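Local coordinates for coat protein (Sulfolobus turreted icosahedral virus, PDB 2BBD) that forms the major building block of the icosahedral viral capsid, with an architecture pointing to common ancestry with eukaryotic and bacterial viruses, at residues 22-27 and 152-156. Numbering follows the deposited sequence.
Sequences IKIPRN and ITITY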
loop_
_atom_site.group_PDB
_atom_site.type_symbol
_atom_site.label_atom_id
_atom_site.label_comp_id
_atom_site.label_asym_id
_atom_site.label_seq_id
_atom_site.Cartn_x
_atom_site.Cartn_y
_atom_site.Cartn_z
ATOM N N ILE A 22 -4.397 17.143 2.106
ATOM C CA ILE A 22 -5.748 17.095 2.641
ATOM C C ILE A 22 -5.693 16.966 4.154
ATOM O O ILE A 22 -5.038 16.074 4.686
ATOM C CB ILE A 22 -6.532 15.896 2.063
ATOM C CG1 ILE A 22 -6.573 15.990 0.533
ATOM C CG2 ILE A 22 -7.948 15.882 2.609
ATOM C CD1 ILE A 22 -7.164 14.735 -0.141
ATOM N N LYS A 23 -6.370 17.865 4.854
ATOM C CA LYS A 23 -6.376 17.800 6.308
ATOM C C LYS A 23 -7.458 16.825 6.738
ATOM O O LYS A 23 -8.595 16.909 6.280
ATOM C CB LYS A 23 -6.656 19.179 6.906
ATOM C CG LYS A 23 -6.503 19.220 8.423
ATOM C CD LYS A 23 -5.092 18.815 8.852
ATOM C CE LYS A 23 -4.796 19.326 10.247
ATOM N NZ LYS A 23 -5.053 20.802 10.351
ATOM N N ILE A 24 -7.101 15.890 7.605
ATOM C CA ILE A 24 -8.059 14.909 8.083
ATOM C C ILE A 24 -8.640 15.376 9.414
ATOM O O ILE A 24 -7.903 15.672 10.349
ATOM C CB ILE A 24 -7.385 13.541 8.253
ATOM C CG1 ILE A 24 -6.800 13.090 6.908
ATOM C CG2 ILE A 24 -8.382 12.522 8.789
ATOM C CD1 ILE A 24 -7.830 12.975 5.794
ATOM N N PRO A 25 -9.974 15.466 9.509
ATOM C CA PRO A 25 -10.645 15.906 10.741
ATOM C C PRO A 25 -10.469 14.893 11.880
ATOM O O PRO A 25 -10.578 13.685 11.665
ATOM C CB PRO A 25 -12.112 16.030 10.319
ATOM C CG PRO A 25 -12.042 16.197 8.818
ATOM C CD PRO A 25 -10.948 15.249 8.430
ATOM N N ARG A 26 -10.214 15.399 13.084
ATOM C CA ARG A 26 -10.006 14.563 14.267
ATOM C C ARG A 26 -11.245 14.505 15.155
ATOM O O ARG A 26 -11.181 14.809 16.345
ATOM C CB ARG A 26 -8.817 15.107 15.061
ATOM C CG ARG A 26 -7.554 15.191 14.225
ATOM C CD ARG A 26 -6.360 15.732 14.991
ATOM N NE ARG A 26 -6.491 17.153 15.287
ATOM C CZ ARG A 26 -7.064 17.643 16.382
ATOM N NH1 ARG A 26 -7.562 16.818 17.297
ATOM N NH2 ARG A 26 -7.129 18.954 16.568
ATOM N N ASN A 27 -12.366 14.094 14.568
ATOM C CA ASN A 27 -13.630 14.003 15.278
ATOM C C ASN A 27 -13.652 12.912 16.326
ATOM O O ASN A 27 -14.347 13.024 17.330
ATOM C CB ASN A 27 -14.765 13.751 14.295
ATOM C CG ASN A 27 -14.917 14.864 13.281
ATOM O OD1 ASN A 27 -15.720 14.763 12.358
ATOM N ND2 ASN A 27 -14.145 15.935 13.449
ATOM N N ILE A 152 -13.076 12.003 -0.160
ATOM C CA ILE A 152 -12.496 11.432 1.042
ATOM C C ILE A 152 -13.563 10.925 2.005
ATOM O O ILE A 152 -14.496 11.651 2.348
ATOM C CB ILE A 152 -11.646 12.476 1.773
ATOM C CG1 ILE A 152 -10.638 13.098 0.806
ATOM C CG2 ILE A 152 -10.974 11.844 2.986
ATOM C CD1 ILE A 152 -9.671 12.098 0.140
ATOM N N THR A 153 -13.432 9.675 2.441
ATOM C CA THR A 153 -14.403 9.111 3.370
ATOM C C THR A 153 -13.680 8.549 4.587
ATOM O O THR A 153 -12.742 7.775 4.468
ATOM C CB THR A 153 -15.234 8.023 2.706
ATOM O OG1 THR A 153 -15.951 8.590 1.606
ATOM C CG2 THR A 153 -16.227 7.447 3.684
ATOM N N ILE A 154 -14.122 8.944 5.768
ATOM C CA ILE A 154 -13.454 8.502 6.979
ATOM C C ILE A 154 -14.294 7.599 7.861
ATOM O O ILE A 154 -15.478 7.855 8.097
ATOM C CB ILE A 154 -12.986 9.735 7.784
ATOM C CG1 ILE A 154 -12.103 10.603 6.888
ATOM C CG2 ILE A 154 -12.210 9.313 9.033
ATOM C CD1 ILE A 154 -11.879 11.975 7.420
ATOM N N THR A 155 -13.680 6.517 8.321
ATOM C CA THR A 155 -14.361 5.608 9.223
ATOM C C THR A 155 -13.827 5.931 10.621
ATOM O O THR A 155 -12.632 5.818 10.878
ATOM C CB THR A 155 -14.071 4.136 8.890
ATOM O OG1 THR A 155 -14.641 3.803 7.616
ATOM C CG2 THR A 155 -14.679 3.237 9.956
ATOM N N TYR A 156 -14.720 6.366 11.505
ATOM C CA TYR A 156 -14.342 6.717 12.868
ATOM C C TYR A 156 -14.794 5.668 13.854
ATOM O O TYR A 156 -15.535 4.753 13.520
ATOM C CB TYR A 156 -14.998 8.032 13.301
ATOM C CG TYR A 156 -14.473 9.270 12.631
ATOM C CD1 TYR A 156 -15.197 9.901 11.626
ATOM C CD2 TYR A 156 -13.269 9.837 13.032
ATOM C CE1 TYR A 156 -14.736 11.075 11.039
ATOM C CE2 TYR A 156 -12.796 11.004 12.451
ATOM C CZ TYR A 156 -13.532 11.619 11.457
ATOM O OH TYR A 156 -13.047 12.760 10.866
#
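With CG anti to its carbonyl carbon (chi1 -70°), Tyr156 carries its phenol across the interface between two sheets to Pro25. Ile22 and Ile152 likewise hold CG1 anti to the carbonyl carbon, and their second torsions, extended in Ile22 and folded in Ile152, bring the two CD1 methyls together tip to tip at 3.6 Å. The contact is an example of how the facing sheets of a beta sandwich, here the N-terminal jelly roll of a double jelly-roll capsid protein, are joined through side chains. Strand 19-24, at the margin of one sheet, and strand 145-158, within the other, run in nearly the same direction at 19°, their axes 10.0 Å apart at the closest. Between the isoleucine pair and the phenol, Ile154 CD1 sits 3.6 Å from Pro25 CD and 3.8 Å from Ile24 CG2, touching the proline ring and a branch methyl at once. Towards Tyr156 the contact turns polar. Tyr156 OH donates to Pro25 O over 2.8 Å; the carbonyl oxygen lies at the edge of the phenol ring, while the donor stands well above the carbonyl plane, with a C=O...O angle of 117°. Asn27 CB packs over one face of this ring, 4.1 Å from its centroid in a CH-pi contact, and CG2 of Ile154 lies against the opposite face, both offset toward the rim. Around this seam, Ile24 and Tyr156 both touch Ile30 of strand 29-43, and Ile154 packs on Leu8 of strand 2-13. The isoleucine contacts thus depend on shape and apolar burial and have no bond direction of their own, whereas the phenol, sandwiched on its faces and bonded through its hydroxyl, gives the buried seam a directional tie to the backbone of Pro25.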